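PDB 3RRK: V-type ATPase 116 kDa subunit from Meiothermus ruber, which is subunit I, the homolog of subunit a, of a V-ATPase that probably pumps protons by a rotary mechanism, this fragment being its cytoplasmic N-terminal domain. Local coordinates for residues 149-154 and 210-215. Sequence-based numbering, arbitrary orientation.
Sequences GVIPFL and LAELRF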
loop_
_atom_site.group_PDB
_atom_site.type_symbol
_atom_site.label_atom_id
_atom_site.label_comp_id
_atom_site.label_asym_id
_atom_site.label_seq_id
_atom_site.Cartn_x
_atom_site.Cartn_y
_atom_site.Cartn_z
ATOM N N GLY A 149 28.673 23.152 -20.009
ATOM C CA GLY A 149 28.144 22.099 -19.161
ATOM C C GLY A 149 28.383 22.332 -17.674
ATOM O O GLY A 149 29.475 22.717 -17.252
ATOM N N VAL A 150 27.353 22.092 -16.873
ATOM C CA VAL A 150 27.474 22.255 -15.432
ATOM C C VAL A 150 27.265 20.953 -14.679
ATOM O O VAL A 150 26.574 20.049 -15.148
ATOM C CB VAL A 150 26.476 23.282 -14.891
ATOM C CG1 VAL A 150 26.449 24.491 -15.803
ATOM C CG2 VAL A 150 25.088 22.655 -14.754
ATOM N N ILE A 151 27.886 20.869 -13.509
ATOM C CA ILE A 151 27.675 19.749 -12.616
ATOM C C ILE A 151 27.537 20.277 -11.214
ATOM O O ILE A 151 28.473 20.871 -10.673
ATOM C CB ILE A 151 28.851 18.764 -12.612
ATOM C CG1 ILE A 151 29.128 18.231 -14.010
ATOM C CG2 ILE A 151 28.537 17.609 -11.703
ATOM C CD1 ILE A 151 30.365 17.353 -14.079
ATOM N N PRO A 152 26.354 20.084 -10.625
ATOM C CA PRO A 152 26.172 20.313 -9.192
ATOM C C PRO A 152 26.643 19.070 -8.472
ATOM O O PRO A 152 26.558 17.975 -9.032
ATOM C CB PRO A 152 24.659 20.458 -9.055
ATOM C CG PRO A 152 24.120 19.594 -10.133
ATOM C CD PRO A 152 25.117 19.622 -11.273
ATOM N N PHE A 153 27.155 19.231 -7.261
ATOM C CA PHE A 153 27.590 18.085 -6.471
ATOM C C PHE A 153 27.891 18.515 -5.043
ATOM O O PHE A 153 28.235 19.659 -4.801
ATOM C CB PHE A 153 28.811 17.422 -7.116
ATOM C CG PHE A 153 30.065 18.250 -7.048
ATOM C CD1 PHE A 153 30.314 19.235 -7.988
ATOM C CD2 PHE A 153 31.000 18.034 -6.047
ATOM C CE1 PHE A 153 31.467 19.990 -7.928
ATOM C CE2 PHE A 153 32.162 18.784 -5.984
ATOM C CZ PHE A 153 32.398 19.764 -6.925
ATOM N N LEU A 154 27.747 17.602 -4.090
ATOM C CA LEU A 154 27.982 17.937 -2.692
ATOM C C LEU A 154 29.374 17.534 -2.223
ATOM O O LEU A 154 29.946 16.538 -2.670
ATOM C CB LEU A 154 26.930 17.292 -1.795
ATOM C CG LEU A 154 25.468 17.695 -1.937
ATOM C CD1 LEU A 154 24.633 16.866 -0.962
ATOM C CD2 LEU A 154 25.281 19.177 -1.681
ATOM N N LEU A 210 33.333 11.488 -5.678
ATOM C CA LEU A 210 32.215 12.417 -5.675
ATOM C C LEU A 210 31.348 12.170 -6.905
ATOM O O LEU A 210 31.796 11.583 -7.890
ATOM C CB LEU A 210 32.738 13.849 -5.697
ATOM C CG LEU A 210 33.712 14.242 -4.592
ATOM C CD1 LEU A 210 34.386 15.568 -4.926
ATOM C CD2 LEU A 210 32.961 14.335 -3.287
ATOM N N ALA A 211 30.105 12.620 -6.861
ATOM C CA ALA A 211 29.204 12.397 -7.980
ATOM C C ALA A 211 28.251 13.562 -8.136
ATOM O O ALA A 211 28.029 14.319 -7.190
ATOM C CB ALA A 211 28.425 11.097 -7.790
ATOM N N GLU A 212 27.691 13.700 -9.336
ATOM C CA GLU A 212 26.646 14.687 -9.557
ATOM C C GLU A 212 25.485 14.469 -8.588
ATOM O O GLU A 212 25.068 13.340 -8.329
ATOM C CB GLU A 212 26.150 14.659 -10.998
ATOM C CG GLU A 212 24.827 15.362 -11.154
ATOM C CD GLU A 212 24.522 15.779 -12.580
ATOM O OE1 GLU A 212 25.284 15.394 -13.500
ATOM O OE2 GLU A 212 23.507 16.496 -12.762
ATOM N N LEU A 213 24.989 15.560 -8.027
ATOM C CA LEU A 213 23.829 15.499 -7.161
ATOM C C LEU A 213 22.600 15.367 -8.049
ATOM O O LEU A 213 22.361 16.200 -8.924
ATOM C CB LEU A 213 23.744 16.757 -6.292
ATOM C CG LEU A 213 22.450 17.038 -5.525
ATOM C CD1 LEU A 213 22.040 15.842 -4.664
ATOM C CD2 LEU A 213 22.598 18.302 -4.680
ATOM N N ARG A 214 21.846 14.295 -7.841
ATOM C CA ARG A 214 20.631 14.058 -8.588
ATOM C C ARG A 214 19.475 14.594 -7.766
ATOM O O ARG A 214 19.496 14.542 -6.542
ATOM C CB ARG A 214 20.434 12.563 -8.847
ATOM C CG ARG A 214 21.558 11.882 -9.619
ATOM C CD ARG A 214 21.572 12.293 -11.084
ATOM N NE ARG A 214 22.835 11.930 -11.729
ATOM C CZ ARG A 214 23.129 12.163 -13.008
ATOM N NH1 ARG A 214 22.246 12.756 -13.803
ATOM N NH2 ARG A 214 24.306 11.796 -13.499
ATOM N N PHE A 215 18.478 15.145 -8.440
ATOM C CA PHE A 215 17.257 15.530 -7.768
ATOM C C PHE A 215 16.218 14.516 -8.131
ATOM O O PHE A 215 16.134 14.103 -9.282
ATOM C CB PHE A 215 16.849 16.940 -8.157
ATOM C CG PHE A 215 17.732 17.975 -7.555
ATOM C CD1 PHE A 215 17.441 18.507 -6.307
ATOM C CD2 PHE A 215 18.884 18.372 -8.197
ATOM C CE1 PHE A 215 18.268 19.449 -5.720
ATOM C CE2 PHE A 215 19.713 19.319 -7.627
ATOM C CZ PHE A 215 19.400 19.856 -6.378
HETATM O O HOH W 1 26.948 14.836 -4.921
#
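A chi1 of 163° turns E212 CG away from the backbone N, and the extended chain beyond it lays the carboxylate beside the ring of P152, OE2 lying 3.8 Å from P152 CD. In L213 a chi1 of 167° sends the branched end toward L154, and its CD2 packs 4.0 Å from CG of L154. Between these side chains the backbones are joined by one direct hydrogen bond, L213 N to P152 O at 3.1 Å; the N-H points almost straight at the oxygen, but the donor stands 44° out of the carbonyl plane. The same oxygen receives a CA-H...O contact from E212, 3.3 Å from its CA. Two residues along from P152 and two back from L213, a water links the segments, accepting from L154 N and donating to A211 O. CG2 of I151 rests on CB of E212, and CE2 of F153 meets CD1 of L210 at 4.1 Å. Replacing P152 with alanine removes CG and CD and would probably open a gap beside the carboxylate of E212 and next to L135. E212 OE1 forms a salt bridge with R202; the link to R214 is long and rests on charge alone. Segment 149-154 lies on strand 148-155, an outermost strand of a three-stranded antiparallel sheet, bonded to strand 187-194 through G149, I151 and F153, and the loop 210-215 crosses it at a steep angle. Helix 198-206 receives I151, F153 and L210 on L205, helix 158-172 meets F153 and L210 at V164, and the long helix 94-138 packs L135 against P152 and L213, with F128 also on L213.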